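PDB 6KXD: ketosynthase from Streptomyces sp. MSC090213JE08, which forms part of the ketosynthase/chain length factor complex of a highly reducing type II polyketide synthase for ishigamide, and probably takes part in elongating the polyketide chain. Local coordinates for residues B[214-219]-B[360-365]; B[291-296]-B[301-306]; B[202-207]-B[332-337]. All coordinates share one frame; numbering follows the deposited sequence.

Interaction 1: B[214-219]-B[360-365]; sequences WFEHTA and VDRDGA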
ATOM      1  N   TRP B 214     -20.868   6.612   6.773  1.00 46.09           N
ATOM      2  CA  TRP B 214     -20.886   7.958   7.410  1.00 45.51           C
ATOM      3  C   TRP B 214     -19.707   8.804   6.934  1.00 44.21           C
ATOM      4  O   TRP B 214     -19.866   9.994   6.660  1.00 47.42           O
ATOM      5  CB  TRP B 214     -20.923   7.789   8.937  1.00 48.65           C
ATOM      6  CG  TRP B 214     -22.302   7.486   9.407  1.00 47.94           C
ATOM      7  CD1 TRP B 214     -22.787   6.311   9.890  1.00 50.22           C
ATOM      8  CD2 TRP B 214     -23.412   8.402   9.385  1.00 49.18           C
ATOM      9  NE1 TRP B 214     -24.119   6.437  10.172  1.00 56.52           N
ATOM     10  CE2 TRP B 214     -24.528   7.704   9.880  1.00 50.82           C
ATOM     11  CE3 TRP B 214     -23.560   9.739   8.980  1.00 56.92           C
ATOM     12  CZ2 TRP B 214     -25.785   8.303   9.997  1.00 50.97           C
ATOM     13  CZ3 TRP B 214     -24.801  10.331   9.104  1.00 51.86           C
ATOM     14  CH2 TRP B 214     -25.895   9.612   9.580  1.00 49.57           C
ATOM     15  N   PHE B 215     -18.523   8.204   6.780  1.00 44.68           N
ATOM     16  CA  PHE B 215     -17.389   9.003   6.369  1.00 45.09           C
ATOM     17  C   PHE B 215     -17.579   9.497   4.941  1.00 45.95           C
ATOM     18  O   PHE B 215     -17.214  10.638   4.627  1.00 47.24           O
ATOM     19  CB  PHE B 215     -16.078   8.237   6.484  1.00 44.27           C
ATOM     20  CG  PHE B 215     -15.561   8.092   7.890  1.00 47.93           C
ATOM     21  CD1 PHE B 215     -16.084   8.833   8.934  1.00 54.70           C
ATOM     22  CD2 PHE B 215     -14.536   7.202   8.167  1.00 54.41           C
ATOM     23  CE1 PHE B 215     -15.594   8.689  10.224  1.00 52.29           C
ATOM     24  CE2 PHE B 215     -14.049   7.067   9.459  1.00 53.12           C
ATOM     25  CZ  PHE B 215     -14.563   7.833  10.477  1.00 49.53           C
ATOM     26  N   GLU B 216     -18.105   8.623   4.088  1.00 42.98           N
ATOM     27  CA  GLU B 216     -18.377   8.976   2.699  1.00 47.14           C
ATOM     28  C   GLU B 216     -19.354  10.145   2.649  1.00 46.64           C
ATOM     29  O   GLU B 216     -19.194  11.052   1.848  1.00 46.75           O
ATOM     30  CB  GLU B 216     -18.997   7.799   1.948  1.00 46.01           C
ATOM     31  CG  GLU B 216     -17.946   6.820   1.463  1.00 53.14           C
ATOM     32  CD  GLU B 216     -16.916   7.440   0.536  1.00 59.54           C
ATOM     33  OE1 GLU B 216     -17.307   7.897  -0.567  1.00 59.93           O
ATOM     34  OE2 GLU B 216     -15.746   7.510   0.944  1.00 64.08           O
ATOM     35  N   HIS B 217     -20.433  10.017   3.419  1.00 46.71           N
ATOM     36  CA  HIS B 217     -21.473  11.056   3.490  1.00 52.50           C
ATOM     37  C   HIS B 217     -20.844  12.386   3.925  1.00 53.11           C
ATOM     38  O   HIS B 217     -21.099  13.421   3.317  1.00 53.48           O
ATOM     39  CB  HIS B 217     -22.613  10.612   4.410  1.00 55.44           C
ATOM     40  CG  HIS B 217     -23.487  11.732   4.880  1.00 61.99           C
ATOM     41  ND1 HIS B 217     -24.514  12.238   4.105  1.00 64.86           N
ATOM     42  CD2 HIS B 217     -23.505  12.425   6.042  1.00 65.52           C
ATOM     43  CE1 HIS B 217     -25.117  13.210   4.761  1.00 64.80           C
ATOM     44  NE2 HIS B 217     -24.502  13.358   5.946  1.00 65.94           N
ATOM     45  N   THR B 218     -19.989  12.336   4.949  1.00 46.89           N
ATOM     46  CA  THR B 218     -19.311  13.497   5.453  1.00 50.10           C
ATOM     47  C   THR B 218     -18.457  14.124   4.345  1.00 52.25           C
ATOM     48  O   THR B 218     -18.465  15.329   4.197  1.00 50.91           O
ATOM     49  CB  THR B 218     -18.435  13.171   6.665  1.00 51.74           C
ATOM     50  OG1 THR B 218     -19.188  12.434   7.623  1.00 45.61           O
ATOM     51  CG2 THR B 218     -17.862  14.394   7.337  1.00 49.91           C
ATOM     52  N   ALA B 219     -17.715  13.284   3.597  1.00 46.07           N
ATOM     53  CA  ALA B 219     -16.768  13.724   2.577  1.00 48.46           C
ATOM     54  C   ALA B 219     -17.486  14.269   1.331  1.00 48.77           C
ATOM     55  O   ALA B 219     -16.867  15.002   0.551  1.00 51.38           O
ATOM     56  CB  ALA B 219     -15.826  12.597   2.194  1.00 45.43           C
ATOM     57  N   VAL B 360     -11.657   6.908 -11.586  1.00 36.61           N
ATOM     58  CA  VAL B 360     -11.251   8.157 -10.950  1.00 37.01           C
ATOM     59  C   VAL B 360     -11.565   8.055  -9.465  1.00 38.83           C
ATOM     60  O   VAL B 360     -12.508   7.463  -9.063  1.00 40.04           O
ATOM     61  CB  VAL B 360     -11.961   9.368 -11.584  1.00 39.84           C
ATOM     62  CG1 VAL B 360     -11.593   9.426 -13.043  1.00 42.14           C
ATOM     63  CG2 VAL B 360     -13.481   9.318 -11.422  1.00 45.86           C
ATOM     64  N   ASP B 361     -10.687   8.646  -8.681  1.00 38.15           N
ATOM     65  CA  ASP B 361     -10.788   8.549  -7.286  1.00 45.21           C
ATOM     66  C   ASP B 361     -10.822   9.969  -6.738  1.00 47.67           C
ATOM     67  O   ASP B 361     -10.250  10.912  -7.329  1.00 47.01           O
ATOM     68  CB  ASP B 361      -9.647   7.696  -6.761  1.00 42.78           C
ATOM     69  CG  ASP B 361      -9.763   7.461  -5.269  1.00 50.80           C
ATOM     70  OD1 ASP B 361     -10.714   6.753  -4.884  1.00 46.48           O
ATOM     71  OD2 ASP B 361      -8.927   8.020  -4.518  1.00 52.97           O
ATOM     72  N   ARG B 362     -11.489  10.132  -5.595  1.00 52.40           N
ATOM     73  CA  ARG B 362     -11.589  11.445  -4.976  1.00 56.23           C
ATOM     74  C   ARG B 362     -10.199  12.033  -4.752  1.00 50.00           C
ATOM     75  O   ARG B 362      -9.998  13.187  -4.957  1.00 50.23           O
ATOM     76  CB  ARG B 362     -12.319  11.397  -3.631  1.00 60.32           C
ATOM     77  CG  ARG B 362     -12.125  12.672  -2.818  1.00 67.11           C
ATOM     78  CD  ARG B 362     -13.328  13.092  -2.006  1.00 72.48           C
ATOM     79  NE  ARG B 362     -14.211  11.983  -1.700  1.00 67.30           N
ATOM     80  CZ  ARG B 362     -13.954  11.039  -0.815  1.00 66.18           C
ATOM     81  NH1 ARG B 362     -12.742  10.912  -0.299  1.00 70.55           N
ATOM     82  NH2 ARG B 362     -14.930  10.236  -0.439  1.00 61.77           N
ATOM     83  N   ASP B 363      -9.232  11.202  -4.370  1.00 50.51           N
ATOM     84  CA  ASP B 363      -7.941  11.703  -3.933  1.00 53.31           C
ATOM     85  C   ASP B 363      -7.088  12.144  -5.137  1.00 56.18           C
ATOM     86  O   ASP B 363      -5.939  12.475  -4.931  1.00 57.07           O
ATOM     87  CB  ASP B 363      -7.284  10.676  -3.005  1.00 57.58           C
ATOM     88  CG  ASP B 363      -8.101  10.412  -1.728  1.00 58.29           C
ATOM     89  OD1 ASP B 363      -8.860  11.306  -1.299  1.00 57.50           O
ATOM     90  OD2 ASP B 363      -7.986   9.305  -1.172  1.00 61.83           O
ATOM     91  N   GLY B 364      -7.666  12.178  -6.360  1.00 55.06           N
ATOM     92  CA  GLY B 364      -7.073  12.868  -7.548  1.00 50.23           C
ATOM     93  C   GLY B 364      -6.557  11.912  -8.638  1.00 50.39           C
ATOM     94  O   GLY B 364      -6.282  12.313  -9.789  1.00 48.26           O
ATOM     95  N   ALA B 365      -6.459  10.626  -8.306  1.00 41.66           N
ATOM     96  CA  ALA B 365      -5.892   9.632  -9.204  1.00 40.87           C
ATOM     97  C   ALA B 365      -6.866   9.284 -10.332  1.00 41.32           C
ATOM     98  O   ALA B 365      -8.080   9.234 -10.148  1.00 39.40           O
ATOM     99  CB  ALA B 365      -5.518   8.410  -8.431  1.00 42.29           C
TER

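Interaction 2: B[291-296]-B[301-306]; sequences VPCAAP and RAEHEA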
ATOM      1  N   VAL B 291     -15.716   0.649 -19.800  1.00 36.74           N
ATOM      2  CA  VAL B 291     -16.372   0.555 -18.523  1.00 40.01           C
ATOM      3  C   VAL B 291     -15.761   1.588 -17.597  1.00 38.30           C
ATOM      4  O   VAL B 291     -14.693   1.393 -17.046  1.00 39.66           O
ATOM      5  CB  VAL B 291     -16.293  -0.856 -17.924  1.00 39.80           C
ATOM      6  CG1 VAL B 291     -17.083  -0.893 -16.649  1.00 37.90           C
ATOM      7  CG2 VAL B 291     -16.808  -1.915 -18.898  1.00 42.69           C
ATOM      8  N   PRO B 292     -16.448   2.744 -17.461  1.00 37.79           N
ATOM      9  CA  PRO B 292     -16.068   3.786 -16.518  1.00 39.75           C
ATOM     10  C   PRO B 292     -16.469   3.348 -15.114  1.00 37.78           C
ATOM     11  O   PRO B 292     -17.308   2.481 -14.996  1.00 38.72           O
ATOM     12  CB  PRO B 292     -16.879   5.023 -16.962  1.00 42.95           C
ATOM     13  CG  PRO B 292     -17.955   4.500 -17.864  1.00 48.56           C
ATOM     14  CD  PRO B 292     -17.614   3.081 -18.273  1.00 42.51           C
ATOM     15  N   CYS B 293     -15.936   4.000 -14.079  1.00 37.22           N
ATOM     16  CA  CYS B 293     -16.264   3.585 -12.726  1.00 39.16           C
ATOM     17  C   CYS B 293     -17.627   4.140 -12.293  1.00 37.62           C
ATOM     18  O   CYS B 293     -18.195   3.696 -11.321  1.00 42.03           O
ATOM     19  CB  CYS B 293     -15.189   3.985 -11.725  1.00 37.97           C
ATOM     20  SG  CYS B 293     -14.992   5.775 -11.535  1.00 41.56           S
ATOM     21  N   ALA B 294     -18.082   5.179 -12.971  1.00 42.47           N
ATOM     22  CA  ALA B 294     -19.422   5.761 -12.714  1.00 47.02           C
ATOM     23  C   ALA B 294     -19.509   6.330 -11.277  1.00 47.16           C
ATOM     24  O   ALA B 294     -20.562   6.274 -10.662  1.00 45.55           O
ATOM     25  CB  ALA B 294     -20.461   4.706 -12.956  1.00 50.51           C
ATOM     26  N   ALA B 295     -18.381   6.827 -10.743  1.00 44.28           N
ATOM     27  CA  ALA B 295     -18.333   7.469  -9.426  1.00 44.59           C
ATOM     28  C   ALA B 295     -19.434   8.520  -9.395  1.00 49.15           C
ATOM     29  O   ALA B 295     -19.575   9.242 -10.371  1.00 41.85           O
ATOM     30  CB  ALA B 295     -17.010   8.122  -9.194  1.00 44.18           C
ATOM     31  N   PRO B 296     -20.217   8.648  -8.299  1.00 49.61           N
ATOM     32  CA  PRO B 296     -21.347   9.587  -8.241  1.00 48.85           C
ATOM     33  C   PRO B 296     -20.858  10.990  -7.843  1.00 54.29           C
ATOM     34  O   PRO B 296     -21.292  11.548  -6.843  1.00 49.63           O
ATOM     35  CB  PRO B 296     -22.244   8.893  -7.201  1.00 50.14           C
ATOM     36  CG  PRO B 296     -21.241   8.359  -6.215  1.00 50.93           C
ATOM     37  CD  PRO B 296     -20.088   7.851  -7.066  1.00 51.25           C
ATOM     38  N   ARG B 301     -18.827  12.114 -13.505  1.00 44.13           N
ATOM     39  CA  ARG B 301     -19.581  12.608 -14.627  1.00 46.70           C
ATOM     40  C   ARG B 301     -18.623  13.003 -15.752  1.00 42.48           C
ATOM     41  O   ARG B 301     -18.934  12.750 -16.886  1.00 45.51           O
ATOM     42  CB  ARG B 301     -20.483  13.773 -14.211  1.00 48.88           C
ATOM     43  CG  ARG B 301     -21.684  13.312 -13.396  1.00 57.06           C
ATOM     44  CD  ARG B 301     -22.588  14.438 -12.890  1.00 58.89           C
ATOM     45  NE  ARG B 301     -21.897  15.413 -12.048  1.00 64.22           N
ATOM     46  CZ  ARG B 301     -21.745  15.357 -10.720  1.00 66.80           C
ATOM     47  NH1 ARG B 301     -22.131  14.303 -10.016  1.00 65.37           N
ATOM     48  NH2 ARG B 301     -21.194  16.382 -10.101  1.00 66.90           N
ATOM     49  N   ALA B 302     -17.513  13.645 -15.397  1.00 43.00           N
ATOM     50  CA  ALA B 302     -16.536  14.092 -16.311  1.00 44.56           C
ATOM     51  C   ALA B 302     -15.914  12.871 -17.002  1.00 44.88           C
ATOM     52  O   ALA B 302     -15.623  12.900 -18.188  1.00 43.01           O
ATOM     53  CB  ALA B 302     -15.490  14.918 -15.597  1.00 44.94           C
ATOM     54  N   GLU B 303     -15.689  11.800 -16.229  1.00 42.47           N
ATOM     55  CA  GLU B 303     -15.117  10.579 -16.764  1.00 40.84           C
ATOM     56  C   GLU B 303     -16.029  10.000 -17.833  1.00 40.53           C
ATOM     57  O   GLU B 303     -15.540   9.637 -18.932  1.00 44.39           O
ATOM     58  CB  GLU B 303     -14.918   9.570 -15.636  1.00 42.17           C
ATOM     59  CG  GLU B 303     -14.573   8.188 -16.135  1.00 40.92           C
ATOM     60  CD  GLU B 303     -14.746   7.153 -15.020  1.00 46.42           C
ATOM     61  OE1 GLU B 303     -15.605   7.362 -14.133  1.00 59.62           O
ATOM     62  OE2 GLU B 303     -13.982   6.203 -15.003  1.00 50.38           O
ATOM     63  N   HIS B 304     -17.331   9.938 -17.524  1.00 41.52           N
ATOM     64  CA  HIS B 304     -18.307   9.444 -18.422  1.00 43.82           C
ATOM     65  C   HIS B 304     -18.318  10.308 -19.693  1.00 44.36           C
ATOM     66  O   HIS B 304     -18.331   9.757 -20.789  1.00 44.77           O
ATOM     67  CB  HIS B 304     -19.702   9.365 -17.804  1.00 50.13           C
ATOM     68  CG  HIS B 304     -20.670   8.776 -18.775  1.00 59.17           C
ATOM     69  ND1 HIS B 304     -20.833   7.402 -18.913  1.00 66.35           N
ATOM     70  CD2 HIS B 304     -21.444   9.349 -19.723  1.00 64.63           C
ATOM     71  CE1 HIS B 304     -21.713   7.159 -19.864  1.00 67.79           C
ATOM     72  NE2 HIS B 304     -22.093   8.339 -20.383  1.00 65.78           N
ATOM     73  N   GLU B 305     -18.340  11.626 -19.535  1.00 43.08           N
ATOM     74  CA  GLU B 305     -18.346  12.531 -20.731  1.00 50.26           C
ATOM     75  C   GLU B 305     -17.081  12.316 -21.570  1.00 47.61           C
ATOM     76  O   GLU B 305     -17.124  12.297 -22.794  1.00 47.01           O
ATOM     77  CB  GLU B 305     -18.493  14.004 -20.327  1.00 55.93           C
ATOM     78  CG  GLU B 305     -19.884  14.361 -19.833  1.00 65.05           C
ATOM     79  CD  GLU B 305     -21.008  13.872 -20.745  1.00 79.25           C
ATOM     80  OE1 GLU B 305     -21.603  12.797 -20.452  1.00 84.25           O
ATOM     81  OE2 GLU B 305     -21.269  14.550 -21.764  1.00 79.54           O
ATOM     82  N   ALA B 306     -15.936  12.183 -20.909  1.00 40.95           N
ATOM     83  CA  ALA B 306     -14.643  12.006 -21.577  1.00 40.56           C
ATOM     84  C   ALA B 306     -14.652  10.713 -22.403  1.00 45.48           C
ATOM     85  O   ALA B 306     -14.197  10.706 -23.527  1.00 39.98           O
ATOM     86  CB  ALA B 306     -13.516  12.023 -20.585  1.00 39.53           C
TER
HETATM   87  O   HOH W   1     -18.138   7.483 -14.975  1.00 52.44           O

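Interaction 3: B[202-207]-B[332-337]; sequences VGSAEE and SASFQI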
ATOM      1  N   VAL B 202      -4.618 -10.746  -8.062  1.00 36.23           N
ATOM      2  CA  VAL B 202      -4.636  -9.294  -8.127  1.00 37.48           C
ATOM      3  C   VAL B 202      -6.082  -8.912  -7.923  1.00 34.80           C
ATOM      4  O   VAL B 202      -6.983  -9.443  -8.623  1.00 35.39           O
ATOM      5  CB  VAL B 202      -4.235  -8.740  -9.502  1.00 39.34           C
ATOM      6  CG1 VAL B 202      -4.255  -7.203  -9.524  1.00 38.23           C
ATOM      7  CG2 VAL B 202      -2.899  -9.264  -9.951  1.00 44.20           C
ATOM      8  N   GLY B 203      -6.324  -7.887  -7.109  1.00 33.48           N
ATOM      9  CA  GLY B 203      -7.688  -7.452  -7.095  1.00 33.26           C
ATOM     10  C   GLY B 203      -7.864  -6.352  -6.107  1.00 32.34           C
ATOM     11  O   GLY B 203      -6.864  -5.735  -5.715  1.00 33.74           O
ATOM     12  N   SER B 204      -9.112  -6.113  -5.736  1.00 34.39           N
ATOM     13  CA  SER B 204      -9.323  -5.033  -4.817  1.00 35.52           C
ATOM     14  C   SER B 204     -10.614  -5.301  -4.079  1.00 34.23           C
ATOM     15  O   SER B 204     -11.438  -6.120  -4.543  1.00 35.94           O
ATOM     16  CB  SER B 204      -9.255  -3.737  -5.597  1.00 34.24           C
ATOM     17  OG  SER B 204     -10.319  -3.632  -6.538  1.00 36.64           O
ATOM     18  N   ALA B 205     -10.837  -4.595  -2.943  1.00 34.07           N
ATOM     19  CA  ALA B 205     -11.938  -4.965  -2.080  1.00 34.59           C
ATOM     20  C   ALA B 205     -12.384  -3.770  -1.256  1.00 34.26           C
ATOM     21  O   ALA B 205     -11.539  -3.003  -0.836  1.00 34.67           O
ATOM     22  CB  ALA B 205     -11.541  -6.087  -1.167  1.00 36.87           C
ATOM     23  N   GLU B 206     -13.686  -3.733  -0.969  1.00 36.03           N
ATOM     24  CA  GLU B 206     -14.217  -2.714  -0.107  1.00 38.05           C
ATOM     25  C   GLU B 206     -15.356  -3.311   0.696  1.00 35.75           C
ATOM     26  O   GLU B 206     -16.215  -3.952   0.146  1.00 37.83           O
ATOM     27  CB  GLU B 206     -14.779  -1.591  -0.975  1.00 37.17           C
ATOM     28  CG  GLU B 206     -15.185  -0.333  -0.216  1.00 38.80           C
ATOM     29  CD  GLU B 206     -14.059   0.622   0.159  1.00 44.68           C
ATOM     30  OE1 GLU B 206     -13.150   0.858  -0.671  1.00 38.01           O
ATOM     31  OE2 GLU B 206     -14.046   1.076   1.326  1.00 53.40           O
ATOM     32  N   GLU B 207     -15.316  -3.156   2.011  1.00 37.97           N
ATOM     33  CA  GLU B 207     -16.404  -3.628   2.816  1.00 38.76           C
ATOM     34  C   GLU B 207     -17.430  -2.498   2.964  1.00 38.42           C
ATOM     35  O   GLU B 207     -17.098  -1.326   2.940  1.00 37.60           O
ATOM     36  CB  GLU B 207     -15.932  -4.077   4.195  1.00 38.09           C
ATOM     37  CG  GLU B 207     -15.537  -2.904   5.073  1.00 39.89           C
ATOM     38  CD  GLU B 207     -15.019  -3.231   6.460  1.00 38.58           C
ATOM     39  OE1 GLU B 207     -14.803  -4.444   6.760  1.00 40.35           O
ATOM     40  OE2 GLU B 207     -14.756  -2.279   7.198  1.00 42.78           O
ATOM     41  N   SER B 332     -14.155  -1.072  -7.121  1.00 36.91           N
ATOM     42  CA  SER B 332     -14.607  -0.576  -8.411  1.00 38.44           C
ATOM     43  C   SER B 332     -13.846  -1.178  -9.596  1.00 36.80           C
ATOM     44  O   SER B 332     -14.499  -1.745 -10.434  1.00 37.14           O
ATOM     45  CB  SER B 332     -14.614   0.928  -8.451  1.00 43.93           C
ATOM     46  OG  SER B 332     -15.203   1.300  -9.665  1.00 51.95           O
ATOM     47  N   ALA B 333     -12.526  -0.956  -9.736  1.00 34.93           N
ATOM     48  CA  ALA B 333     -11.870  -1.275 -11.004  1.00 36.44           C
ATOM     49  C   ALA B 333     -11.854  -2.783 -11.211  1.00 37.83           C
ATOM     50  O   ALA B 333     -11.877  -3.232 -12.320  1.00 36.14           O
ATOM     51  CB  ALA B 333     -10.476  -0.698 -11.119  1.00 37.70           C
ATOM     52  N   SER B 334     -11.811  -3.551 -10.111  1.00 37.35           N
ATOM     53  CA  SER B 334     -11.836  -4.986 -10.240  1.00 36.60           C
ATOM     54  C   SER B 334     -13.211  -5.449 -10.741  1.00 38.08           C
ATOM     55  O   SER B 334     -13.308  -6.340 -11.583  1.00 38.04           O
ATOM     56  CB  SER B 334     -11.441  -5.630  -8.915  1.00 36.47           C
ATOM     57  OG  SER B 334     -10.127  -5.283  -8.600  1.00 37.93           O
ATOM     58  N   PHE B 335     -14.276  -4.852 -10.222  1.00 37.05           N
ATOM     59  CA  PHE B 335     -15.620  -5.145 -10.692  1.00 35.86           C
ATOM     60  C   PHE B 335     -15.735  -4.722 -12.150  1.00 34.49           C
ATOM     61  O   PHE B 335     -16.308  -5.455 -12.938  1.00 37.58           O
ATOM     62  CB  PHE B 335     -16.677  -4.480  -9.851  1.00 33.01           C
ATOM     63  CG  PHE B 335     -16.899  -5.091  -8.502  1.00 32.74           C
ATOM     64  CD1 PHE B 335     -16.352  -6.323  -8.184  1.00 39.66           C
ATOM     65  CD2 PHE B 335     -17.683  -4.456  -7.582  1.00 37.22           C
ATOM     66  CE1 PHE B 335     -16.578  -6.891  -6.942  1.00 38.02           C
ATOM     67  CE2 PHE B 335     -17.897  -5.016  -6.336  1.00 37.53           C
ATOM     68  CZ  PHE B 335     -17.379  -6.250  -6.047  1.00 39.68           C
ATOM     69  N   GLN B 336     -15.025  -3.653 -12.529  1.00 34.68           N
ATOM     70  CA  GLN B 336     -15.095  -3.190 -13.919  1.00 36.25           C
ATOM     71  C   GLN B 336     -14.458  -4.195 -14.889  1.00 36.45           C
ATOM     72  O   GLN B 336     -15.057  -4.532 -15.923  1.00 38.04           O
ATOM     73  CB  GLN B 336     -14.468  -1.811 -14.054  1.00 37.90           C
ATOM     74  CG  GLN B 336     -15.326  -0.773 -13.379  1.00 38.26           C
ATOM     75  CD  GLN B 336     -14.536   0.484 -13.178  1.00 39.40           C
ATOM     76  OE1 GLN B 336     -14.277   0.909 -12.073  1.00 41.75           O
ATOM     77  NE2 GLN B 336     -14.139   1.079 -14.274  1.00 37.21           N
ATOM     78  N   ILE B 337     -13.270  -4.670 -14.528  1.00 35.94           N
ATOM     79  CA  ILE B 337     -12.568  -5.655 -15.269  1.00 36.42           C
ATOM     80  C   ILE B 337     -13.406  -6.938 -15.280  1.00 37.29           C
ATOM     81  O   ILE B 337     -13.610  -7.511 -16.312  1.00 37.79           O
ATOM     82  CB  ILE B 337     -11.155  -5.866 -14.722  1.00 36.68           C
ATOM     83  CG1 ILE B 337     -10.275  -4.629 -14.943  1.00 36.40           C
ATOM     84  CG2 ILE B 337     -10.568  -7.095 -15.372  1.00 37.53           C
ATOM     85  CD1 ILE B 337      -8.952  -4.690 -14.256  1.00 40.90           C
TER

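Interaction 1: B[214-219]-B[360-365]
Glu216 and Arg362 meet in a salt bridge that joins a helix end to a turn. Arg362 NH2 donates to Glu216 OE2 at 3.2 Å with a bent N-H...O angle of 138°. NH2 comes to OE2 from the syn side but 31° out of the carboxylate plane, while OE2 lies close to the guanidinium plane. The planes are turned 24° apart, the carboxylate standing at the guanidinium edge and joined to it through one nitrogen. Glu216 bends at chi2 to bring its carboxylate in. The methyl of Ala219 sits over one guanidinium face, Ala219 CB 3.6 Å from Arg362 NH2, offset toward the rim.

Within the turn, Asp361 OD2 accepts from Asp363 N at 3.2 Å, an Asx turn inside a type I turn, and OD1 of Asp361 takes Arg178 N. On the helix, Trp214 O is gripped twice, by Thr218 N and by Thr218 OG1 (2.7 Å), from opposite faces of its plane. Asp363 has a salt bridge to Arg147 of the partner ketosynthase chain, and Ala219 O accepts from Arg141 of that chain. The contact thus ties the C-terminal end of helix 210-219 to the hairpin loop between strands 354-360 and 365-373, beside the subunit interface.

Interaction 2: B[291-296]-B[301-306]
Glu303 reaches back to Pro292, Cys293 and Ala294, so that a helix side chain braces the loop leading into its own helix: a strand-loop-helix connection, 287-291 to 298-310, in the C-terminal half of a thiolase-type fold. The hydrogen bonds come first. Cys293 N donates to Glu303 OE2 at 3.1 Å in a nearly straight bond (167°), approaching from above the carboxylate plane. Ala294 N adds a weak bond of 3.5 Å to Glu303 OE1. The carboxylate arrives there because CG is anti to the backbone N (chi1 169°) and the chain runs extended beyond it.

Nonpolar packing follows. The Pro292 ring lies against the acid, its CB 3.6 Å from Glu303 CD, and its CG approaches His304 ND1 at 4.2 Å. Arg301 NH1 comes loosely, at 4.2 Å, to the backbone carbon C of Pro296. Val360 of strand 354-360 and Val269 of helix 265-280 also touch the side chain of this buried glutamate. A leucine here would probably leave Cys293 N without its acceptor and a bound water without the oxygen it donates to.

That water completes the set: it donates to Glu303 OE1 at 2.7 Å and accepts, weakly, from Ala294 N at 3.1 Å.

Interaction 3: B[202-207]-B[332-337]
In the buried core of the thiolase-type fold, where central helices lie between layers of sheet, strand 199-206 meets the first turn of helix 332-344 through two serine hydroxyls, Ser204 and Ser334. Polar side chains at such depth need partners. Ser334 OG finds its acceptor in Ser204 OG at 2.6 Å, a short bond, and Ser204 OG finds its own in the carbonyl oxygen of Ala330, just before the helix. The hydroxyls therefore form a short chain of hydrogen bonds from the helix, through the strand, to the residues leading into that helix.

Torsion sets this up. Ser204 OG stands between its backbone N and carbonyl carbon (chi1 65°), while Ser334 OG lies beside its own backbone N (chi1 -63°), and the two hydroxyls are thereby turned to each other. Ser334 OG also packs against the strand backbone, 3.5 Å from Gly203 C, and the facing residues Gly203 and Ser334 have CA atoms 5.8 Å apart. The strand is held on both edges, Gly203 bonding to Val117 and Gly119 and Ser204 to Gly234. Phe236 of strand 229-240 touches Ser334 and Ile337 as well.

A second polar pair lies within the same helix turn, Ser332 with Gln336; the amide nitrogen Gln336 NE2 donates to Val291 O and Cys358 O. At the amide's other end, Ser332 OG donates to Gln336 OE1 at 2.6 Å, tilted 22° from the carbonyl plane.

How the interactions relate
Followed from the N terminus, the chain first reaches strand 199-206 (interaction 3) and then helix 210-219 (interaction 1). It next makes the short, local closure of interaction 2, from 291-296 to 301-306. Interaction 3 closes at helix 332-344 and interaction 1 closes later, at 360-365, so these two long loops cross and interaction 2 falls within both. Interactions 1 and 3 do not touch, but both touch interaction 2: Val360 N lies 3.5 Å from Cys293 SG, and Ser332 OG lies 3.4 Å from Cys293 CB. Together they join strand 199-206 and helix 210-219 to the later part of the chain, through the loop before helix 298-310.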